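PTS EIIA type-4 domain-containing protein (Streptococcus agalactiae NEM316, PDB 4TKZ) is probably the EIIA component of a mannose-family sugar phosphotransferase system, passing phosphoryl groups along the relay that drives sugar uptake. Local coordinates at residues A[3-8]-A[56-61]; A[11-16]-A[32-37]; A[84-89]-A[107-112]. One frame throughout, in Å; residues are numbered along the deposited sequence.

Contact 1. Residues A[3-8]-A[56-61]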
ATOM      1  N   LYS A   3      -7.246 -16.392  -8.035  1.00 23.24           N
ATOM      2  CA  LYS A   3      -6.736 -15.260  -8.805  1.00 19.21           C
ATOM      3  C   LYS A   3      -6.715 -13.984  -7.962  1.00 22.39           C
ATOM      4  O   LYS A   3      -7.679 -13.680  -7.255  1.00 18.15           O
ATOM      5  CB  LYS A   3      -7.562 -15.048 -10.083  1.00 16.72           C
ATOM      6  CG  LYS A   3      -7.041 -13.900 -10.938  1.00 21.43           C
ATOM      7  CD  LYS A   3      -7.762 -13.780 -12.260  1.00 19.60           C
ATOM      8  CE  LYS A   3      -7.308 -12.537 -13.003  1.00 16.85           C
ATOM      9  NZ  LYS A   3      -7.679 -12.586 -14.451  1.00 21.40           N
ATOM     10  N   ILE A   4      -5.610 -13.244  -8.036  1.00 22.60           N
ATOM     11  CA  ILE A   4      -5.448 -12.000  -7.279  1.00 17.59           C
ATOM     12  C   ILE A   4      -5.570 -10.806  -8.208  1.00 23.26           C
ATOM     13  O   ILE A   4      -4.826 -10.694  -9.183  1.00 21.70           O
ATOM     14  CB  ILE A   4      -4.067 -11.975  -6.572  1.00 16.54           C
ATOM     15  CG1 ILE A   4      -3.982 -13.114  -5.565  1.00 17.15           C
ATOM     16  CG2 ILE A   4      -3.821 -10.637  -5.860  1.00 18.30           C
ATOM     17  CD1 ILE A   4      -2.597 -13.293  -4.957  1.00 15.78           C
ATOM     18  N   ILE A   5      -6.511  -9.913  -7.907  1.00 14.61           N
ATOM     19  CA  ILE A   5      -6.706  -8.737  -8.735  1.00 15.38           C
ATOM     20  C   ILE A   5      -6.518  -7.485  -7.902  1.00 18.83           C
ATOM     21  O   ILE A   5      -7.179  -7.294  -6.872  1.00 20.43           O
ATOM     22  CB  ILE A   5      -8.117  -8.731  -9.357  1.00 16.64           C
ATOM     23  CG1 ILE A   5      -8.351 -10.027 -10.124  1.00 17.07           C
ATOM     24  CG2 ILE A   5      -8.303  -7.528 -10.282  1.00 16.90           C
ATOM     25  CD1 ILE A   5      -9.762 -10.116 -10.766  1.00 14.14           C
ATOM     26  N   ILE A   6      -5.617  -6.626  -8.358  1.00 18.79           N
ATOM     27  CA  ILE A   6      -5.336  -5.372  -7.678  1.00 19.97           C
ATOM     28  C   ILE A   6      -5.971  -4.202  -8.418  1.00 21.79           C
ATOM     29  O   ILE A   6      -5.635  -3.935  -9.585  1.00 20.70           O
ATOM     30  CB  ILE A   6      -3.819  -5.132  -7.600  1.00 19.70           C
ATOM     31  CG1 ILE A   6      -3.117  -6.297  -6.896  1.00 16.79           C
ATOM     32  CG2 ILE A   6      -3.513  -3.831  -6.855  1.00 18.79           C
ATOM     33  CD1 ILE A   6      -1.584  -6.205  -6.949  1.00 19.10           C
ATOM     34  N   VAL A   7      -6.886  -3.503  -7.747  1.00 16.80           N
ATOM     35  CA  VAL A   7      -7.519  -2.326  -8.329  1.00 17.08           C
ATOM     36  C   VAL A   7      -7.245  -1.118  -7.454  1.00 14.50           C
ATOM     37  O   VAL A   7      -7.585  -1.118  -6.270  1.00 13.21           O
ATOM     38  CB  VAL A   7      -9.049  -2.504  -8.454  1.00 17.95           C
ATOM     39  CG1 VAL A   7      -9.608  -1.473  -9.417  1.00 17.75           C
ATOM     40  CG2 VAL A   7      -9.375  -3.910  -8.906  1.00 15.30           C
ATOM     41  N   ALA A   8      -6.627  -0.085  -8.021  1.00 17.29           N
ATOM     42  CA  ALA A   8      -6.291   1.094  -7.230  1.00 13.87           C
ATOM     43  C   ALA A   8      -6.108   2.342  -8.085  1.00 12.56           C
ATOM     44  O   ALA A   8      -5.923   2.256  -9.296  1.00 18.44           O
ATOM     45  CB  ALA A   8      -5.028   0.823  -6.387  1.00 15.86           C
ATOM     46  N   LYS A  56     -13.212 -18.802 -10.496  1.00 25.27           N
ATOM     47  CA  LYS A  56     -14.251 -19.121  -9.525  1.00 27.17           C
ATOM     48  C   LYS A  56     -13.900 -18.583  -8.137  1.00 23.64           C
ATOM     49  O   LYS A  56     -14.786 -18.215  -7.357  1.00 23.64           O
ATOM     50  CB  LYS A  56     -14.454 -20.638  -9.493  1.00 29.72           C
ATOM     51  CG  LYS A  56     -15.359 -21.169  -8.395  1.00 40.99           C
ATOM     52  CD  LYS A  56     -15.380 -22.697  -8.442  1.00 53.37           C
ATOM     53  CE  LYS A  56     -16.158 -23.306  -7.285  1.00 56.47           C
ATOM     54  NZ  LYS A  56     -16.046 -24.796  -7.272  1.00 58.43           N
ATOM     55  N   GLU A  57     -12.600 -18.540  -7.846  1.00 26.64           N
ATOM     56  CA  GLU A  57     -12.084 -18.075  -6.561  1.00 29.78           C
ATOM     57  C   GLU A  57     -11.198 -16.863  -6.810  1.00 21.88           C
ATOM     58  O   GLU A  57     -10.134 -16.985  -7.417  1.00 25.87           O
ATOM     59  CB  GLU A  57     -11.266 -19.185  -5.902  1.00 32.08           C
ATOM     60  CG  GLU A  57     -12.018 -20.504  -5.751  1.00 31.30           C
ATOM     61  CD  GLU A  57     -13.029 -20.489  -4.621  1.00 36.47           C
ATOM     62  OE1 GLU A  57     -13.018 -19.533  -3.814  1.00 36.28           O
ATOM     63  OE2 GLU A  57     -13.834 -21.442  -4.532  1.00 40.31           O
ATOM     64  N   ILE A  58     -11.642 -15.696  -6.349  1.00 19.75           N
ATOM     65  CA  ILE A  58     -11.006 -14.427  -6.709  1.00 19.46           C
ATOM     66  C   ILE A  58     -10.822 -13.505  -5.509  1.00 22.52           C
ATOM     67  O   ILE A  58     -11.767 -13.218  -4.767  1.00 17.71           O
ATOM     68  CB  ILE A  58     -11.816 -13.683  -7.797  1.00 20.30           C
ATOM     69  CG1 ILE A  58     -11.873 -14.515  -9.077  1.00 24.89           C
ATOM     70  CG2 ILE A  58     -11.220 -12.316  -8.103  1.00 15.22           C
ATOM     71  CD1 ILE A  58     -13.236 -14.510  -9.735  1.00 20.75           C
ATOM     72  N   LEU A  59      -9.592 -13.043  -5.313  1.00 20.16           N
ATOM     73  CA  LEU A  59      -9.337 -12.087  -4.254  1.00 19.09           C
ATOM     74  C   LEU A  59      -9.024 -10.744  -4.888  1.00 16.80           C
ATOM     75  O   LEU A  59      -8.061 -10.616  -5.643  1.00 19.24           O
ATOM     76  CB  LEU A  59      -8.181 -12.562  -3.360  1.00 16.06           C
ATOM     77  CG  LEU A  59      -7.773 -11.600  -2.240  1.00 17.70           C
ATOM     78  CD1 LEU A  59      -8.926 -11.310  -1.281  1.00 21.15           C
ATOM     79  CD2 LEU A  59      -6.579 -12.146  -1.485  1.00 20.37           C
ATOM     80  N   VAL A  60      -9.838  -9.743  -4.571  1.00 18.84           N
ATOM     81  CA  VAL A  60      -9.634  -8.402  -5.100  1.00 17.86           C
ATOM     82  C   VAL A  60      -9.071  -7.473  -4.033  1.00 21.72           C
ATOM     83  O   VAL A  60      -9.710  -7.208  -2.998  1.00 17.52           O
ATOM     84  CB  VAL A  60     -10.925  -7.786  -5.652  1.00 19.83           C
ATOM     85  CG1 VAL A  60     -10.607  -6.427  -6.263  1.00 19.12           C
ATOM     86  CG2 VAL A  60     -11.571  -8.710  -6.684  1.00 22.07           C
ATOM     87  N   LEU A  61      -7.865  -6.975  -4.283  1.00 18.84           N
ATOM     88  CA  LEU A  61      -7.218  -6.102  -3.320  1.00 17.54           C
ATOM     89  C   LEU A  61      -7.319  -4.659  -3.795  1.00 16.61           C
ATOM     90  O   LEU A  61      -6.813  -4.310  -4.856  1.00 23.17           O
ATOM     91  CB  LEU A  61      -5.753  -6.518  -3.153  1.00 12.02           C
ATOM     92  CG  LEU A  61      -5.621  -8.018  -2.874  1.00 12.20           C
ATOM     93  CD1 LEU A  61      -4.139  -8.394  -2.742  1.00 19.51           C
ATOM     94  CD2 LEU A  61      -6.392  -8.376  -1.601  1.00 14.59           C
TER

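Contact 2. Residues A[11-16]-A[32-37]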
ATOM      1  N   ASN A  11      -1.360   4.622 -10.995  1.00 18.19           N
ATOM      2  CA  ASN A  11      -0.589   3.430 -11.311  1.00 20.07           C
ATOM      3  C   ASN A  11      -0.046   2.730 -10.059  1.00 22.52           C
ATOM      4  O   ASN A  11       0.961   2.042 -10.120  1.00 21.53           O
ATOM      5  CB  ASN A  11       0.525   3.762 -12.314  1.00 20.90           C
ATOM      6  CG  ASN A  11      -0.031   4.159 -13.682  1.00 29.21           C
ATOM      7  OD1 ASN A  11      -0.117   5.341 -14.015  1.00 28.94           O
ATOM      8  ND2 ASN A  11      -0.431   3.169 -14.466  1.00 25.29           N
ATOM      9  N   PHE A  12      -0.734   2.926  -8.934  1.00 18.73           N
ATOM     10  CA  PHE A  12      -0.530   2.147  -7.698  1.00 18.14           C
ATOM     11  C   PHE A  12      -0.476   0.641  -8.003  1.00 17.93           C
ATOM     12  O   PHE A  12       0.431  -0.028  -7.526  1.00 16.98           O
ATOM     13  CB  PHE A  12      -1.664   2.501  -6.708  1.00 20.38           C
ATOM     14  CG  PHE A  12      -1.575   1.868  -5.311  1.00 22.51           C
ATOM     15  CD1 PHE A  12      -1.388   0.501  -5.116  1.00 20.41           C
ATOM     16  CD2 PHE A  12      -1.816   2.659  -4.196  1.00 22.40           C
ATOM     17  CE1 PHE A  12      -1.367  -0.044  -3.839  1.00 28.62           C
ATOM     18  CE2 PHE A  12      -1.790   2.127  -2.910  1.00 19.67           C
ATOM     19  CZ  PHE A  12      -1.568   0.772  -2.733  1.00 23.57           C
ATOM     20  N   PRO A  13      -1.440   0.093  -8.777  1.00 15.84           N
ATOM     21  CA  PRO A  13      -1.294  -1.351  -9.022  1.00 16.78           C
ATOM     22  C   PRO A  13       0.023  -1.717  -9.704  1.00 17.51           C
ATOM     23  O   PRO A  13       0.663  -2.683  -9.274  1.00 18.90           O
ATOM     24  CB  PRO A  13      -2.475  -1.666  -9.948  1.00 20.53           C
ATOM     25  CG  PRO A  13      -3.519  -0.671  -9.541  1.00 18.75           C
ATOM     26  CD  PRO A  13      -2.724   0.595  -9.325  1.00 14.60           C
ATOM     27  N   ASP A  14       0.434  -0.966 -10.723  1.00 15.32           N
ATOM     28  CA  ASP A  14       1.706  -1.263 -11.381  1.00 13.78           C
ATOM     29  C   ASP A  14       2.863  -1.158 -10.412  1.00 16.74           C
ATOM     30  O   ASP A  14       3.797  -1.954 -10.466  1.00 18.18           O
ATOM     31  CB  ASP A  14       1.968  -0.295 -12.531  1.00 16.74           C
ATOM     32  CG  ASP A  14       1.141  -0.600 -13.744  1.00 22.86           C
ATOM     33  OD1 ASP A  14       0.664  -1.744 -13.866  1.00 22.66           O
ATOM     34  OD2 ASP A  14       0.978   0.319 -14.571  1.00 22.26           O
ATOM     35  N   GLY A  15       2.807  -0.151  -9.545  1.00 20.08           N
ATOM     36  CA  GLY A  15       3.890   0.091  -8.611  1.00 18.62           C
ATOM     37  C   GLY A  15       4.019  -1.003  -7.570  1.00 19.73           C
ATOM     38  O   GLY A  15       5.128  -1.466  -7.288  1.00 16.91           O
ATOM     39  N   ILE A  16       2.904  -1.423  -6.980  1.00 17.00           N
ATOM     40  CA  ILE A  16       2.976  -2.481  -5.967  1.00 16.86           C
ATOM     41  C   ILE A  16       3.296  -3.834  -6.613  1.00 17.85           C
ATOM     42  O   ILE A  16       3.962  -4.680  -6.006  1.00 21.21           O
ATOM     43  CB  ILE A  16       1.717  -2.543  -5.060  1.00 23.21           C
ATOM     44  CG1 ILE A  16       2.028  -3.320  -3.775  1.00 20.30           C
ATOM     45  CG2 ILE A  16       0.525  -3.156  -5.789  1.00 19.45           C
ATOM     46  CD1 ILE A  16       0.957  -3.179  -2.721  1.00 20.13           C
ATOM     47  N   GLY A  32      -3.215  -6.358 -12.410  1.00 15.22           N
ATOM     48  CA  GLY A  32      -3.501  -5.036 -11.891  1.00 16.39           C
ATOM     49  C   GLY A  32      -4.425  -4.290 -12.829  1.00 25.72           C
ATOM     50  O   GLY A  32      -4.306  -4.394 -14.054  1.00 24.18           O
ATOM     51  N   ILE A  33      -5.365  -3.557 -12.248  1.00 17.41           N
ATOM     52  CA  ILE A  33      -6.174  -2.624 -13.004  1.00 17.86           C
ATOM     53  C   ILE A  33      -5.863  -1.219 -12.502  1.00 20.62           C
ATOM     54  O   ILE A  33      -6.236  -0.847 -11.386  1.00 17.89           O
ATOM     55  CB  ILE A  33      -7.680  -2.951 -12.859  1.00 16.14           C
ATOM     56  CG1 ILE A  33      -7.954  -4.360 -13.388  1.00 15.75           C
ATOM     57  CG2 ILE A  33      -8.511  -1.941 -13.600  1.00 19.28           C
ATOM     58  CD1 ILE A  33      -9.407  -4.819 -13.267  1.00 21.02           C
ATOM     59  N   ASN A  34      -5.174  -0.442 -13.332  1.00 17.90           N
ATOM     60  CA  ASN A  34      -4.804   0.914 -12.967  1.00 17.32           C
ATOM     61  C   ASN A  34      -5.928   1.910 -13.234  1.00 21.14           C
ATOM     62  O   ASN A  34      -6.260   2.179 -14.387  1.00 23.26           O
ATOM     63  CB  ASN A  34      -3.534   1.339 -13.718  1.00 20.18           C
ATOM     64  CG  ASN A  34      -2.348   0.428 -13.431  1.00 21.87           C
ATOM     65  OD1 ASN A  34      -1.703   0.544 -12.392  1.00 22.38           O
ATOM     66  ND2 ASN A  34      -2.048  -0.468 -14.363  1.00 24.63           N
ATOM     67  N   PHE A  35      -6.505   2.452 -12.165  1.00 20.09           N
ATOM     68  CA  PHE A  35      -7.573   3.442 -12.274  1.00 22.26           C
ATOM     69  C   PHE A  35      -6.953   4.818 -12.457  1.00 19.29           C
ATOM     70  O   PHE A  35      -6.782   5.569 -11.496  1.00 20.39           O
ATOM     71  CB  PHE A  35      -8.455   3.418 -11.024  1.00 16.72           C
ATOM     72  CG  PHE A  35      -9.613   4.382 -11.066  1.00 22.28           C
ATOM     73  CD1 PHE A  35     -10.379   4.527 -12.220  1.00 25.82           C
ATOM     74  CD2 PHE A  35      -9.949   5.125  -9.944  1.00 23.93           C
ATOM     75  CE1 PHE A  35     -11.458   5.406 -12.259  1.00 23.37           C
ATOM     76  CE2 PHE A  35     -11.027   6.010  -9.964  1.00 19.05           C
ATOM     77  CZ  PHE A  35     -11.786   6.153 -11.132  1.00 21.93           C
ATOM     78  N   ILE A  36      -6.629   5.144 -13.703  1.00 19.84           N
ATOM     79  CA  ILE A  36      -5.869   6.354 -13.995  1.00 25.67           C
ATOM     80  C   ILE A  36      -6.784   7.518 -14.358  1.00 26.66           C
ATOM     81  O   ILE A  36      -7.981   7.335 -14.602  1.00 25.75           O
ATOM     82  CB  ILE A  36      -4.865   6.118 -15.140  1.00 26.51           C
ATOM     83  CG1 ILE A  36      -5.611   5.817 -16.442  1.00 21.58           C
ATOM     84  CG2 ILE A  36      -3.899   4.979 -14.794  1.00 23.19           C
ATOM     85  CD1 ILE A  36      -4.717   5.717 -17.647  1.00 29.96           C
ATOM     86  N   ALA A  37      -6.219   8.721 -14.382  1.00 25.22           N
ATOM     87  CA  ALA A  37      -6.968   9.907 -14.766  1.00 25.80           C
ATOM     88  C   ALA A  37      -7.538   9.720 -16.158  1.00 29.93           C
ATOM     89  O   ALA A  37      -6.833   9.299 -17.078  1.00 29.04           O
ATOM     90  CB  ALA A  37      -6.090  11.138 -14.722  1.00 33.24           C
TER

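Contact 3. Residues A[84-89]-A[107-112]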
ATOM      1  N   LYS A  84     -16.697 -17.050  -6.103  1.00 29.71           N
ATOM      2  CA  LYS A  84     -16.373 -16.546  -4.775  1.00 28.59           C
ATOM      3  C   LYS A  84     -15.419 -15.367  -4.939  1.00 20.88           C
ATOM      4  O   LYS A  84     -14.262 -15.546  -5.307  1.00 26.09           O
ATOM      5  CB  LYS A  84     -15.754 -17.650  -3.919  1.00 33.18           C
ATOM      6  CG  LYS A  84     -16.750 -18.731  -3.513  1.00 38.72           C
ATOM      7  CD  LYS A  84     -17.786 -18.187  -2.540  1.00 37.73           C
ATOM      8  CE  LYS A  84     -19.026 -19.076  -2.473  1.00 44.27           C
ATOM      9  NZ  LYS A  84     -19.942 -18.854  -3.633  1.00 48.05           N
ATOM     10  N   ILE A  85     -15.924 -14.161  -4.712  1.00 26.40           N
ATOM     11  CA  ILE A  85     -15.118 -12.957  -4.881  1.00 25.14           C
ATOM     12  C   ILE A  85     -15.017 -12.213  -3.557  1.00 25.49           C
ATOM     13  O   ILE A  85     -16.017 -11.721  -3.039  1.00 22.76           O
ATOM     14  CB  ILE A  85     -15.700 -12.027  -5.957  1.00 26.09           C
ATOM     15  CG1 ILE A  85     -15.796 -12.762  -7.300  1.00 26.46           C
ATOM     16  CG2 ILE A  85     -14.850 -10.772  -6.097  1.00 24.72           C
ATOM     17  CD1 ILE A  85     -16.635 -12.042  -8.363  1.00 24.03           C
ATOM     18  N   LYS A  86     -13.807 -12.155  -3.001  1.00 21.26           N
ATOM     19  CA  LYS A  86     -13.563 -11.385  -1.792  1.00 23.42           C
ATOM     20  C   LYS A  86     -12.961 -10.035  -2.168  1.00 23.37           C
ATOM     21  O   LYS A  86     -12.078  -9.955  -3.025  1.00 19.16           O
ATOM     22  CB  LYS A  86     -12.608 -12.149  -0.861  1.00 21.07           C
ATOM     23  CG  LYS A  86     -13.249 -13.354  -0.177  1.00 23.71           C
ATOM     24  CD  LYS A  86     -14.292 -12.906   0.845  1.00 31.88           C
ATOM     25  CE  LYS A  86     -14.660 -14.033   1.805  1.00 34.76           C
ATOM     26  NZ  LYS A  86     -15.955 -13.802   2.511  1.00 36.84           N
ATOM     27  N   VAL A  87     -13.441  -8.977  -1.525  1.00 21.84           N
ATOM     28  CA  VAL A  87     -12.977  -7.624  -1.815  1.00 22.32           C
ATOM     29  C   VAL A  87     -12.434  -6.979  -0.550  1.00 20.93           C
ATOM     30  O   VAL A  87     -13.181  -6.752   0.412  1.00 19.35           O
ATOM     31  CB  VAL A  87     -14.124  -6.754  -2.364  1.00 21.96           C
ATOM     32  CG1 VAL A  87     -13.633  -5.341  -2.670  1.00 22.17           C
ATOM     33  CG2 VAL A  87     -14.733  -7.407  -3.615  1.00 23.17           C
ATOM     34  N   LEU A  88     -11.132  -6.687  -0.542  1.00 21.01           N
ATOM     35  CA  LEU A  88     -10.526  -6.003   0.598  1.00 16.06           C
ATOM     36  C   LEU A  88     -10.128  -4.572   0.235  1.00 18.12           C
ATOM     37  O   LEU A  88      -9.767  -4.295  -0.910  1.00 16.02           O
ATOM     38  CB  LEU A  88      -9.274  -6.748   1.098  1.00 14.45           C
ATOM     39  CG  LEU A  88      -9.351  -8.251   1.353  1.00 17.53           C
ATOM     40  CD1 LEU A  88      -8.058  -8.744   2.042  1.00 17.86           C
ATOM     41  CD2 LEU A  88     -10.574  -8.587   2.191  1.00 18.50           C
ATOM     42  N   SER A  89     -10.216  -3.666   1.211  1.00 18.76           N
ATOM     43  CA  SER A  89      -9.577  -2.355   1.113  1.00 15.05           C
ATOM     44  C   SER A  89      -8.332  -2.363   2.006  1.00 15.54           C
ATOM     45  O   SER A  89      -8.109  -3.327   2.743  1.00 17.10           O
ATOM     46  CB  SER A  89     -10.517  -1.246   1.558  1.00 17.54           C
ATOM     47  OG  SER A  89     -10.892  -1.411   2.911  1.00 18.48           O
ATOM     48  N   GLU A 107      -7.992 -24.116  -1.203  1.00 42.19           N
ATOM     49  CA  GLU A 107      -8.882 -24.278  -2.342  1.00 47.44           C
ATOM     50  C   GLU A 107      -9.720 -23.021  -2.534  1.00 45.54           C
ATOM     51  O   GLU A 107      -9.903 -22.547  -3.660  1.00 47.04           O
ATOM     52  CB  GLU A 107      -9.812 -25.469  -2.125  1.00 52.74           C
ATOM     53  CG  GLU A 107      -9.201 -26.822  -2.435  1.00 55.73           C
ATOM     54  CD  GLU A 107     -10.218 -27.761  -3.047  1.00 65.70           C
ATOM     55  OE1 GLU A 107      -9.876 -28.935  -3.303  1.00 61.72           O
ATOM     56  OE2 GLU A 107     -11.365 -27.316  -3.274  1.00 65.08           O
ATOM     57  N   HIS A 108     -10.220 -22.483  -1.424  1.00 41.09           N
ATOM     58  CA  HIS A 108     -11.179 -21.384  -1.466  1.00 44.99           C
ATOM     59  C   HIS A 108     -10.644 -20.088  -0.878  1.00 35.40           C
ATOM     60  O   HIS A 108     -10.026 -20.092   0.181  1.00 34.97           O
ATOM     61  CB  HIS A 108     -12.457 -21.779  -0.725  1.00 43.50           C
ATOM     62  CG  HIS A 108     -13.205 -22.904  -1.369  1.00 50.79           C
ATOM     63  ND1 HIS A 108     -14.213 -22.697  -2.285  1.00 51.83           N
ATOM     64  CD2 HIS A 108     -13.087 -24.245  -1.231  1.00 47.25           C
ATOM     65  CE1 HIS A 108     -14.688 -23.866  -2.683  1.00 52.53           C
ATOM     66  NE2 HIS A 108     -14.021 -24.821  -2.059  1.00 56.50           N
ATOM     67  N   VAL A 109     -10.925 -18.982  -1.561  1.00 33.04           N
ATOM     68  CA  VAL A 109     -10.513 -17.656  -1.107  1.00 32.14           C
ATOM     69  C   VAL A 109     -11.072 -17.314   0.287  1.00 35.49           C
ATOM     70  O   VAL A 109     -10.457 -16.553   1.033  1.00 28.53           O
ATOM     71  CB  VAL A 109     -10.893 -16.563  -2.144  1.00 29.82           C
ATOM     72  CG1 VAL A 109     -12.410 -16.420  -2.261  1.00 27.82           C
ATOM     73  CG2 VAL A 109     -10.246 -15.228  -1.785  1.00 22.46           C
ATOM     74  N   ASP A 110     -12.224 -17.890   0.640  1.00 28.74           N
ATOM     75  CA  ASP A 110     -12.800 -17.690   1.973  1.00 33.98           C
ATOM     76  C   ASP A 110     -11.825 -18.070   3.088  1.00 34.69           C
ATOM     77  O   ASP A 110     -11.759 -17.412   4.125  1.00 42.49           O
ATOM     78  CB  ASP A 110     -14.083 -18.508   2.144  1.00 38.83           C
ATOM     79  CG  ASP A 110     -15.230 -17.984   1.310  1.00 48.06           C
ATOM     80  OD1 ASP A 110     -15.089 -16.898   0.709  1.00 45.49           O
ATOM     81  OD2 ASP A 110     -16.284 -18.660   1.261  1.00 49.55           O
ATOM     82  N   ASP A 111     -11.072 -19.141   2.870  1.00 35.07           N
ATOM     83  CA  ASP A 111     -10.179 -19.666   3.896  1.00 33.09           C
ATOM     84  C   ASP A 111      -8.821 -18.970   3.863  1.00 34.96           C
ATOM     85  O   ASP A 111      -7.982 -19.180   4.736  1.00 36.69           O
ATOM     86  CB  ASP A 111     -10.037 -21.182   3.726  1.00 38.67           C
ATOM     87  CG  ASP A 111     -11.380 -21.895   3.749  1.00 48.10           C
ATOM     88  OD1 ASP A 111     -12.246 -21.489   4.552  1.00 54.04           O
ATOM     89  OD2 ASP A 111     -11.576 -22.845   2.956  1.00 41.03           O
ATOM     90  N   LEU A 112      -8.621 -18.125   2.853  1.00 33.07           N
ATOM     91  CA  LEU A 112      -7.372 -17.384   2.698  1.00 27.43           C
ATOM     92  C   LEU A 112      -7.464 -15.957   3.247  1.00 25.23           C
ATOM     93  O   LEU A 112      -6.474 -15.418   3.740  1.00 25.72           O
ATOM     94  CB  LEU A 112      -6.935 -17.361   1.225  1.00 22.05           C
ATOM     95  CG  LEU A 112      -5.837 -16.383   0.808  1.00 25.73           C
ATOM     96  CD1 LEU A 112      -4.478 -16.816   1.363  1.00 21.84           C
ATOM     97  CD2 LEU A 112      -5.781 -16.209  -0.705  1.00 20.04           C
TER

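Contact 1. Residues A[3-8]-A[56-61]
I5 and V60 sit side by side in two neighbouring parallel strands, 3-8 and 57-61, whose axes come within 4.6 Å. The backbone ladder runs through every second residue of 3-8: K3, I5 and V7 each give their N-H to the other strand, and K3 and I5 also accept from it. The bond from I5 N to L59 O measures 2.8 Å and is nearly straight at 170°.

The side chain of I5 shows how the strands fit. Its CB lies 4.4 Å from V60 CG2. CG1, anti to the carbonyl carbon (chi1 -55°), heads back toward the start of the strand and comes 4.2 Å from I58 CG2, and the extended chi2 carries CD1 on to 3.7 Å from the same methyl. Further along this face, V7 CG2 meets V60 CG1 at 3.9 Å. On the opposite face of the sheet, I4 CG2 meets L61 CD1, also at 3.9 Å. Beta-branched isoleucine and valine favour extended backbones, and a run of them gives both faces apolar surface, which suits a buried central strand.

K3 ends in a salt bridge with E51. Strand 30-35 flanks 3-8 and strand 84-89 flanks 57-61, while helix 93-102 covers I4 and L59, and helix 12-24 packs on I6.

Contact 2. Residues A[11-16]-A[32-37]
The side chain of N34 turns its CG anti to its own carbonyl carbon (chi1 -59°), and D14 does the same (chi1 -76°), which brings amide and carboxylate together with their planes 58° apart. N34 OD1 takes the backbone N-H of D14 on a lone pair in the carbonyl plane, 3.1 Å from D14 N. In return N34 ND2 donates to D14 OD1 at 3.0 Å; the oxygen lies close to the amide plane but is approached from above the carboxylate plane. Asparagine suits this place because one flat group offers both an acceptor and a donor.

The contact ties the start of helix 12-24 to strand 30-35 within a beta-alpha-beta unit that begins with strand 3-9. P13 fits the first turn of the helix, where its missing N-H costs no helical bond. Its ring lies against the strand, CG 3.3 Å from I33 O and CB 4.0 Å from G32 CA; a side chain on G32 would start tight against P13 CB, so glycine suits the spot.

N11 ND2 donates to D14 OD2 at 3.2 Å, a bent bond that meets OD2 from above the carboxylate plane and gives the carboxylate a second partner. The backbone N of N11 bonds to S18 OG of the second subunit, and F12 packs on S19 of that subunit.

Contact 3. Residues A[84-89]-A[107-112]
Strand 84-89 passes the turn that leads into helix 110-122 without a backbone hydrogen bond between them, the nearest alpha carbons being those of K84 and V109, 7.0 Å apart. This is an edge strand of the parallel alpha/beta sheet within its own chain, and the helix packs against one face of that sheet. V109 carries the apolar part of the contact. With chi1 at 66°, its CG1 lies between the backbone N and carbonyl carbon, and this branch reaches K84 CB at 3.9 Å and K86 CG at 3.8 Å. The other methyl, CG2, touches the same lysine methylene at 3.9 Å, so both methyls rest against K86 CG. A compact branched residue suits the spot, since it fills the space between two lysine stems and also touches L59.

Lysine suits this partly exposed face of an edge strand because its methylenes can pack while its amine goes on to polar partners. K86 bends at chi2 (-69°) and crosses D110 at about a right angle. Its amine hydrogen-bonds to S128 OG of the second subunit; a strand of that subunit pairs antiparallel with L88 and S89, continuing the sheet across the interface. Within the chain, E57 OE1 accepts the backbone N-H of V109. The charge pairing of K86 with D110 is long, 3.7 Å from NZ to OD1, and the carboxylate lies nearer the last methylene, with K86 CE only 3.1 Å from D110 OD1.

All three contacts reach one parallel sheet, ordered 30-35, 3-9, 57-62, 84-89. Contact 1 joins its two central strands, whereas contacts 2 and 3 lie toward its two edges, on opposite sides of the chain's centre and about 21 Å apart between centres. Along the chain, contact 2 is nested within the loop that contact 1 closes, and contact 3 follows. Contact 1 lies about 13 Å from contact 2 and about 8 Å from contact 3, centre to centre, touching both through neighbouring strands. The second subunit reaches both outer contacts, so the buried middle belongs to one chain while the edges also take part in the dimer.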